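Local coordinates for extracellular solute-binding protein, family 1 (Bifidobacterium longum subsp. infantis ATCC 15697, PDB 3QUF) that probably binds a solute outside the cell, perhaps a sugar, and delivers it to a membrane transporter, as other family 1 solute-binding proteins do, at residues P157-F163 / P285-E290; S189-L194 / V225-W229. One frame throughout, in Å; residues are numbered along the deposited sequence. Where two conformers were deposited one is given.

Contact 1: P157-F163 / P285-E290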
ATOM      1  N   PRO A 157       7.317   7.304 -20.428  1.00 25.21           N
ATOM      2  CA  PRO A 157       8.368   8.112 -19.822  1.00 25.47           C
ATOM      3  C   PRO A 157       8.998   7.516 -18.569  1.00 24.36           C
ATOM      4  O   PRO A 157       8.280   7.057 -17.660  1.00 24.04           O
ATOM      5  CB  PRO A 157       7.646   9.419 -19.485  1.00 25.99           C
ATOM      6  CG  PRO A 157       6.684   9.575 -20.529  1.00 27.76           C
ATOM      7  CD  PRO A 157       6.173   8.149 -20.809  1.00 25.47           C
ATOM      8  N   LYS A 158      10.323   7.567 -18.520  1.00 23.89           N
ATOM      9  CA  LYS A 158      11.084   7.060 -17.408  1.00 23.59           C
ATOM     10  C   LYS A 158      11.224   8.060 -16.259  1.00 22.00           C
ATOM     11  O   LYS A 158      11.320   7.637 -15.126  1.00 20.31           O
ATOM     12  CB  LYS A 158      12.450   6.589 -17.886  1.00 24.89           C
ATOM     13  CG  LYS A 158      12.336   5.288 -18.660  1.00 30.61           C
ATOM     14  CD  LYS A 158      13.718   4.774 -19.076  1.00 36.87           C
ATOM     15  CE  LYS A 158      13.604   3.443 -19.836  1.00 40.64           C
ATOM     16  NZ  LYS A 158      12.565   2.547 -19.238  1.00 43.22           N
ATOM     17  N   THR A 159      11.238   9.368 -16.553  1.00 20.91           N
ATOM     18  CA  THR A 159      11.403  10.374 -15.522  1.00 21.02           C
ATOM     19  C   THR A 159      10.234  11.321 -15.499  1.00 19.98           C
ATOM     20  O   THR A 159       9.536  11.490 -16.479  1.00 20.52           O
ATOM     21  CB  THR A 159      12.685  11.187 -15.749  1.00 22.64           C
ATOM     22  OG1 THR A 159      12.538  11.958 -16.954  1.00 24.27           O
ATOM     23  CG2 THR A 159      13.895  10.248 -15.860  1.00 23.55           C
ATOM     24  N   TRP A 160      10.037  11.956 -14.363  1.00 19.50           N
ATOM     25  CA  TRP A 160       8.955  12.912 -14.212  1.00 19.73           C
ATOM     26  C   TRP A 160       9.019  14.085 -15.220  1.00 21.87           C
ATOM     27  O   TRP A 160       7.988  14.523 -15.754  1.00 21.43           O
ATOM     28  CB  TRP A 160       8.929  13.400 -12.763  1.00 19.56           C
ATOM     29  CG  TRP A 160       7.726  14.166 -12.435  1.00 17.78           C
ATOM     30  CD1 TRP A 160       7.631  15.514 -12.283  1.00 20.21           C
ATOM     31  CD2 TRP A 160       6.433  13.639 -12.146  1.00 20.36           C
ATOM     32  NE1 TRP A 160       6.336  15.871 -11.967  1.00 18.68           N
ATOM     33  CE2 TRP A 160       5.581  14.737 -11.878  1.00 21.32           C
ATOM     34  CE3 TRP A 160       5.903  12.345 -12.102  1.00 23.15           C
ATOM     35  CZ2 TRP A 160       4.239  14.582 -11.561  1.00 19.66           C
ATOM     36  CZ3 TRP A 160       4.567  12.192 -11.804  1.00 23.13           C
ATOM     37  CH2 TRP A 160       3.749  13.308 -11.523  1.00 21.91           C
ATOM     38  N   ASP A 161      10.222  14.595 -15.484  1.00 24.02           N
ATOM     39  CA  ASP A 161      10.373  15.680 -16.450  0.50 25.89           C
ATOM     40  C   ASP A 161       9.878  15.208 -17.831  1.00 26.00           C
ATOM     41  O   ASP A 161       9.178  15.943 -18.534  1.00 26.68           O
ATOM     42  CB  ASP A 161      11.836  16.157 -16.499  0.50 27.15           C
ATOM     43  CG  ASP A 161      12.313  16.721 -15.167  0.50 29.31           C
ATOM     44  OD1 ASP A 161      11.526  16.732 -14.201  0.50 33.42           O
ATOM     45  OD2 ASP A 161      13.479  17.164 -15.079  0.50 36.39           O
ATOM     46  N   GLU A 162      10.207  13.974 -18.204  1.00 25.83           N
ATOM     47  CA  GLU A 162       9.723  13.396 -19.474  1.00 26.48           C
ATOM     48  C   GLU A 162       8.198  13.190 -19.467  1.00 25.91           C
ATOM     49  O   GLU A 162       7.501  13.330 -20.490  1.00 26.48           O
ATOM     50  CB  GLU A 162      10.444  12.067 -19.765  1.00 27.87           C
ATOM     51  CG  GLU A 162      11.954  12.190 -20.010  1.00 31.94           C
ATOM     52  CD  GLU A 162      12.750  10.890 -19.736  1.00 39.37           C
ATOM     53  OE1 GLU A 162      12.211   9.942 -19.132  1.00 41.42           O
ATOM     54  OE2 GLU A 162      13.932  10.813 -20.151  1.00 46.39           O
ATOM     55  N   PHE A 163       7.669  12.833 -18.308  1.00 23.70           N
ATOM     56  CA  PHE A 163       6.226  12.723 -18.141  1.00 23.35           C
ATOM     57  C   PHE A 163       5.516  14.060 -18.348  1.00 23.48           C
ATOM     58  O   PHE A 163       4.427  14.113 -18.951  1.00 23.24           O
ATOM     59  CB  PHE A 163       5.923  12.159 -16.744  1.00 21.67           C
ATOM     60  CG  PHE A 163       4.459  12.131 -16.375  1.00 21.65           C
ATOM     61  CD1 PHE A 163       3.618  11.173 -16.897  1.00 23.76           C
ATOM     62  CD2 PHE A 163       3.954  13.006 -15.426  1.00 22.84           C
ATOM     63  CE1 PHE A 163       2.267  11.126 -16.518  1.00 22.96           C
ATOM     64  CE2 PHE A 163       2.627  12.954 -15.042  1.00 24.39           C
ATOM     65  CZ  PHE A 163       1.789  12.007 -15.602  1.00 25.24           C
ATOM     66  N   PRO A 285       6.955   7.523 -13.079  1.00 16.06           N
ATOM     67  CA  PRO A 285       8.215   8.122 -13.494  1.00 16.86           C
ATOM     68  C   PRO A 285       9.117   8.459 -12.317  1.00 16.57           C
ATOM     69  O   PRO A 285       8.655   8.787 -11.229  1.00 16.95           O
ATOM     70  CB  PRO A 285       7.792   9.406 -14.198  1.00 17.39           C
ATOM     71  CG  PRO A 285       6.342   9.210 -14.544  1.00 19.14           C
ATOM     72  CD  PRO A 285       5.815   8.375 -13.430  1.00 17.63           C
ATOM     73  N   ALA A 286      10.411   8.344 -12.544  1.00 16.38           N
ATOM     74  CA  ALA A 286      11.374   8.638 -11.511  1.00 15.92           C
ATOM     75  C   ALA A 286      11.478  10.134 -11.207  1.00 16.46           C
ATOM     76  O   ALA A 286      11.302  10.992 -12.074  1.00 18.88           O
ATOM     77  CB  ALA A 286      12.762   8.110 -11.918  1.00 16.27           C
ATOM     78  N   TYR A 287      11.853  10.423  -9.978  1.00 17.16           N
ATOM     79  CA  TYR A 287      12.195  11.788  -9.574  1.00 17.79           C
ATOM     80  C   TYR A 287      13.349  12.368 -10.390  1.00 18.98           C
ATOM     81  O   TYR A 287      13.252  13.487 -10.829  1.00 19.02           O
ATOM     82  CB  TYR A 287      12.511  11.769  -8.107  1.00 17.22           C
ATOM     83  CG  TYR A 287      12.946  13.061  -7.497  1.00 16.43           C
ATOM     84  CD1 TYR A 287      12.014  14.054  -7.199  1.00 17.59           C
ATOM     85  CD2 TYR A 287      14.266  13.262  -7.138  1.00 18.48           C
ATOM     86  CE1 TYR A 287      12.405  15.241  -6.599  1.00 18.18           C
ATOM     87  CE2 TYR A 287      14.671  14.450  -6.498  1.00 19.09           C
ATOM     88  CZ  TYR A 287      13.726  15.428  -6.253  1.00 20.43           C
ATOM     89  OH  TYR A 287      14.087  16.589  -5.595  1.00 21.27           O
ATOM     90  N   SER A 288      14.405  11.595 -10.638  1.00 19.83           N
ATOM     91  CA  SER A 288      15.572  12.110 -11.376  1.00 21.81           C
ATOM     92  C   SER A 288      16.372  11.119 -12.205  1.00 23.48           C
ATOM     93  O   SER A 288      16.948  11.524 -13.238  1.00 25.36           O
ATOM     94  CB  SER A 288      16.539  12.842 -10.423  1.00 21.85           C
ATOM     95  OG  SER A 288      17.286  11.937  -9.640  1.00 24.42           O
ATOM     96  N   LYS A 289      16.452   9.858 -11.780  1.00 23.45           N
ATOM     97  CA  LYS A 289      17.317   8.861 -12.421  1.00 24.65           C
ATOM     98  C   LYS A 289      16.584   8.004 -13.452  1.00 25.27           C
ATOM     99  O   LYS A 289      15.378   7.725 -13.315  1.00 22.41           O
ATOM    100  CB  LYS A 289      17.945   7.960 -11.374  1.00 25.71           C
ATOM    101  CG  LYS A 289      18.751   8.715 -10.310  1.00 27.35           C
ATOM    102  CD  LYS A 289      19.450   7.768  -9.340  1.00 33.13           C
ATOM    103  CE  LYS A 289      20.430   8.504  -8.401  1.00 37.79           C
ATOM    104  NZ  LYS A 289      20.921   7.596  -7.294  1.00 40.07           N
ATOM    105  N   GLU A 290      17.317   7.575 -14.482  1.00 26.57           N
ATOM    106  CA  GLU A 290      16.693   6.792 -15.562  1.00 27.85           C
ATOM    107  C   GLU A 290      16.152   5.451 -15.047  1.00 26.09           C
ATOM    108  O   GLU A 290      15.278   4.870 -15.666  1.00 26.78           O
ATOM    109  CB  GLU A 290      17.656   6.580 -16.743  1.00 30.21           C
ATOM    110  CG  GLU A 290      17.777   7.823 -17.642  1.00 35.62           C
ATOM    111  CD  GLU A 290      16.574   8.004 -18.574  1.00 41.14           C
ATOM    112  OE1 GLU A 290      16.330   7.094 -19.405  1.00 45.06           O
ATOM    113  OE2 GLU A 290      15.902   9.065 -18.498  1.00 44.10           O
TER
HETATM  114  O   HOH W   1      12.764  14.015 -13.690  1.00 32.65           O
HETATM  115  O   HOH W   2      11.689  15.923 -11.929  1.00 38.62           O
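Pro285 lays its ring over the first turn of helix 160-172, overlapping the peptide between Thr159 and Trp160 and reaching on to Phe163. Its CB lies 3.4 Å from Thr159 C, and its CG is 3.7 Å from Phe163 CB. Trp160 turns its indole so that CE3 meets the same proline CG obliquely; beyond it, NE1 probably bonds Arg228 O on helix 223-234.

Two backbone hydrogen bonds pair the next residue, Ala286, with the chain on either side of Thr159. Ala286 N gives to Lys158 O at 2.8 Å and is almost straight (N-H...O angle 176°), while Trp160 N gives to Ala286 O, also at 2.8 Å. Together they make a single beta bridge pairing Thr159 with Ala286. Water 1 extends the join, accepting from Asp161 N and donating to Tyr287 O.

Thr159 is the N-cap. Its OG1 accepts a weak bond from Glu162 N, and Thr159 N returns one to Glu162 OE1 at 2.8 Å, meeting the carboxylate from above its plane; the exchange is a capping box. Across from it, the bend of Glu290 at chi2 (-77°) folds its carboxylate back, bringing OE2 to 3.5 Å from Thr159 CG2. That same OE2 lies 3.1 Å from Glu162 OE2, two acceptors with no bond between them and carboxylate planes 77° apart.

The chemistry is therefore divided: a proline surface and paired peptides join loop 285-290 to the helix start, whereas at the more exposed side two acidic groups come together. That proximity is likely to raise the proton affinity of one or both glutamates; the Lys158 ammonium, 5.9 Å from Glu290 OE1 and too far for a salt bridge, could offset the repulsion only in part, as might the positive helix end.

Contact 2: S189-L194 / V225-W229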
ATOM      1  N   SER A 189       0.251   9.271  -7.669  1.00 14.39           N
ATOM      2  CA  SER A 189       1.384   9.793  -8.472  1.00 14.65           C
ATOM      3  C   SER A 189       2.421  10.500  -7.605  1.00 14.30           C
ATOM      4  O   SER A 189       3.629  10.343  -7.789  1.00 15.25           O
ATOM      5  CB  SER A 189       0.878  10.748  -9.601  1.00 15.36           C
ATOM      6  OG  SER A 189       0.164  11.888  -9.093  1.00 17.56           O
ATOM      7  N   PHE A 190       1.943  11.317  -6.673  1.00 14.26           N
ATOM      8  CA  PHE A 190       2.809  11.977  -5.730  1.00 13.38           C
ATOM      9  C   PHE A 190       3.564  10.944  -4.905  1.00 12.94           C
ATOM     10  O   PHE A 190       4.762  11.070  -4.701  1.00 12.69           O
ATOM     11  CB  PHE A 190       2.017  12.892  -4.781  1.00 14.00           C
ATOM     12  CG  PHE A 190       2.867  13.494  -3.722  1.00 14.92           C
ATOM     13  CD1 PHE A 190       3.657  14.620  -3.981  1.00 17.45           C
ATOM     14  CD2 PHE A 190       2.945  12.895  -2.471  1.00 14.84           C
ATOM     15  CE1 PHE A 190       4.470  15.141  -3.011  1.00 20.02           C
ATOM     16  CE2 PHE A 190       3.776  13.434  -1.497  1.00 14.54           C
ATOM     17  CZ  PHE A 190       4.534  14.551  -1.780  1.00 16.17           C
ATOM     18  N   THR A 191       2.854   9.920  -4.430  1.00 12.69           N
ATOM     19  CA  THR A 191       3.505   8.906  -3.587  1.00 12.49           C
ATOM     20  C   THR A 191       4.595   8.191  -4.378  1.00 12.48           C
ATOM     21  O   THR A 191       5.679   7.923  -3.836  1.00 12.37           O
ATOM     22  CB  THR A 191       2.483   7.942  -3.015  1.00 12.99           C
ATOM     23  OG1 THR A 191       1.558   8.713  -2.224  1.00 13.55           O
ATOM     24  CG2 THR A 191       3.135   6.877  -2.140  1.00 12.14           C
ATOM     25  N   GLY A 192       4.321   7.898  -5.648  1.00 13.51           N
ATOM     26  CA  GLY A 192       5.326   7.270  -6.519  1.00 13.74           C
ATOM     27  C   GLY A 192       6.555   8.132  -6.709  1.00 13.49           C
ATOM     28  O   GLY A 192       7.695   7.644  -6.733  1.00 12.95           O
ATOM     29  N   LEU A 193       6.340   9.440  -6.819  1.00 13.32           N
ATOM     30  CA  LEU A 193       7.427  10.380  -6.983  1.00 14.10           C
ATOM     31  C   LEU A 193       8.234  10.521  -5.703  1.00 14.51           C
ATOM     32  O   LEU A 193       9.455  10.543  -5.733  1.00 13.75           O
ATOM     33  CB  LEU A 193       6.852  11.714  -7.462  1.00 14.42           C
ATOM     34  CG  LEU A 193       7.861  12.741  -7.967  1.00 16.97           C
ATOM     35  CD1 LEU A 193       8.606  12.203  -9.195  1.00 18.50           C
ATOM     36  CD2 LEU A 193       7.141  14.076  -8.277  1.00 20.93           C
ATOM     37  N   LEU A 194       7.536  10.573  -4.574  1.00 13.79           N
ATOM     38  CA  LEU A 194       8.137  10.565  -3.256  1.00 13.31           C
ATOM     39  C   LEU A 194       8.983   9.310  -3.044  1.00 13.38           C
ATOM     40  O   LEU A 194      10.139   9.409  -2.540  1.00 13.83           O
ATOM     41  CB  LEU A 194       7.046  10.673  -2.183  1.00 13.39           C
ATOM     42  CG  LEU A 194       7.543  10.665  -0.755  1.00 13.39           C
ATOM     43  CD1 LEU A 194       8.359  11.923  -0.415  1.00 15.95           C
ATOM     44  CD2 LEU A 194       6.341  10.456   0.258  1.00 13.94           C
ATOM     45  N   VAL A 225       9.654  17.305  -3.500  1.00 17.36           N
ATOM     46  CA  VAL A 225       8.760  16.419  -4.231  1.00 16.84           C
ATOM     47  C   VAL A 225       7.508  17.164  -4.618  1.00 16.17           C
ATOM     48  O   VAL A 225       7.073  17.104  -5.771  1.00 18.23           O
ATOM     49  CB  VAL A 225       8.469  15.120  -3.443  1.00 16.61           C
ATOM     50  CG1 VAL A 225       7.609  14.115  -4.295  1.00 17.72           C
ATOM     51  CG2 VAL A 225       9.781  14.471  -3.018  1.00 16.85           C
ATOM     52  N   PHE A 226       6.970  17.944  -3.701  1.00 17.65           N
ATOM     53  CA  PHE A 226       5.840  18.799  -4.005  1.00 18.23           C
ATOM     54  C   PHE A 226       6.210  19.779  -5.136  1.00 19.27           C
ATOM     55  O   PHE A 226       5.369  20.097  -5.957  1.00 21.11           O
ATOM     56  CB  PHE A 226       5.414  19.615  -2.799  1.00 18.78           C
ATOM     57  CG  PHE A 226       4.457  18.918  -1.830  1.00 18.74           C
ATOM     58  CD1 PHE A 226       3.310  18.278  -2.269  1.00 21.58           C
ATOM     59  CD2 PHE A 226       4.688  18.984  -0.468  1.00 18.70           C
ATOM     60  CE1 PHE A 226       2.415  17.682  -1.344  1.00 22.80           C
ATOM     61  CE2 PHE A 226       3.809  18.416   0.442  1.00 18.00           C
ATOM     62  CZ  PHE A 226       2.671  17.765  -0.003  1.00 20.73           C
ATOM     63  N   LYS A 227       7.445  20.265  -5.152  1.00 20.63           N
ATOM     64  CA  LYS A 227       7.880  21.213  -6.195  1.00 21.65           C
ATOM     65  C   LYS A 227       7.784  20.580  -7.575  1.00 22.40           C
ATOM     66  O   LYS A 227       7.348  21.225  -8.541  1.00 23.15           O
ATOM     67  CB  LYS A 227       9.311  21.711  -5.970  1.00 23.36           C
ATOM     68  CG  LYS A 227       9.502  22.714  -4.848  1.00 28.47           C
ATOM     69  CD  LYS A 227      10.883  23.431  -4.986  1.00 35.73           C
ATOM     70  CE  LYS A 227      11.276  24.283  -3.754  1.00 40.50           C
ATOM     71  NZ  LYS A 227      10.194  25.156  -3.226  1.00 42.42           N
ATOM     72  N   ARG A 228       8.231  19.332  -7.690  1.00 21.72           N
ATOM     73  CA  ARG A 228       8.201  18.647  -8.966  1.00 22.85           C
ATOM     74  C   ARG A 228       6.774  18.255  -9.324  1.00 22.13           C
ATOM     75  O   ARG A 228       6.350  18.364 -10.481  1.00 21.55           O
ATOM     76  CB  ARG A 228       9.135  17.446  -8.959  1.00 22.95           C
ATOM     77  CG  ARG A 228      10.595  17.820  -8.725  1.00 27.11           C
ATOM     78  CD  ARG A 228      11.092  18.879  -9.755  1.00 32.15           C
ATOM     79  NE  ARG A 228      10.853  18.431 -11.131  1.00 37.51           N
ATOM     80  CZ  ARG A 228      10.485  19.206 -12.159  1.00 40.70           C
ATOM     81  NH1 ARG A 228      10.268  20.491 -11.999  1.00 42.82           N
ATOM     82  NH2 ARG A 228      10.298  18.671 -13.367  1.00 43.33           N
ATOM     83  N   TRP A 229       6.011  17.856  -8.322  1.00 21.68           N
ATOM     84  CA  TRP A 229       4.589  17.553  -8.536  1.00 21.91           C
ATOM     85  C   TRP A 229       3.828  18.836  -8.933  1.00 23.64           C
ATOM     86  O   TRP A 229       3.035  18.797  -9.871  1.00 26.53           O
ATOM     87  CB  TRP A 229       3.988  16.890  -7.270  1.00 20.98           C
ATOM     88  CG  TRP A 229       2.766  16.068  -7.496  1.00 17.79           C
ATOM     89  CD1 TRP A 229       2.689  14.886  -8.119  1.00 19.83           C
ATOM     90  CD2 TRP A 229       1.434  16.391  -7.079  1.00 18.62           C
ATOM     91  NE1 TRP A 229       1.389  14.419  -8.112  1.00 17.15           N
ATOM     92  CE2 TRP A 229       0.605  15.320  -7.462  1.00 16.62           C
ATOM     93  CE3 TRP A 229       0.871  17.458  -6.384  1.00 19.67           C
ATOM     94  CZ2 TRP A 229      -0.757  15.300  -7.225  1.00 18.91           C
ATOM     95  CZ3 TRP A 229      -0.482  17.426  -6.124  1.00 21.82           C
ATOM     96  CH2 TRP A 229      -1.285  16.358  -6.559  1.00 19.80           C
TER
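Val225 pushes CG1 into a hollow on helix 188-199 bounded by Phe190, Leu193 and Leu194. The methyl reaches 3.5 Å from Phe190 CE1 and 3.6 Å from Leu194 N, so it touches both ring and backbone; its twin, CG2, meets Leu194 CD1. Leu193 passes Val225 in the opposite direction, and its CD2 rests 3.9 Å from Trp229 N, filling the groove one turn further along helix 223-234.

The answering bump is Phe190. Its chi1 of 175° swings the ring away from its own backbone N and out toward helix 223-234, into a notch formed by Val225, Phe226 and Trp229. On Phe226 it lies as an offset stack, centroids 4.7 Å apart and planes at 26°, with CZ over the Phe226 face. Trp229 instead receives the Phe190 edge on its face, and Phe190 CB sits 3.8 Å from the centroid of the five-membered ring, a CH-pi contact. Trp229 NE1 then donates to Ser189 OG at 3.0 Å, nearly straight and in the indole plane; this hydroxyl also bonds Glu180. Replacing Trp229 with a leucine would remove the indole N-H and the broad face, and would probably leave Ser189 without this donor and the Phe190 ring less firmly fixed.

Beyond the pair, Phe226 packs on Ala397, Ala400 and Leu404 of helix 397-408. The short helix axes approach to 9.9 Å with their directions 130° apart, and the arrangement is an aromatic cluster in a buried interface between two steeply crossed helices, running in broadly opposing directions, of an alpha/beta solute-binding protein lobe.

How the contacts relate
Helix 223-234 and helix 188-199 both reach from contact 2 into contact 1; the centres of the two contacts lie about 11 Å apart. The probable bond from Trp160 NE1 to Arg228 O, 2.9 Å long, joins the two contacts directly. Leu193 supplies the apolar seam: its CD1 lies 3.6 Å from Tyr287 CA and 3.8 Å from Trp160 CB, so this one leucine serves both interfaces. A salt bridge from Asp161 to Arg228 is modelled too, but its length is doubtfully short. Along the chain, both segments of contact 2 fall between those of contact 1. Neither contact is tied to a ligand by this evidence; in this family the solute typically binds between the two lobes.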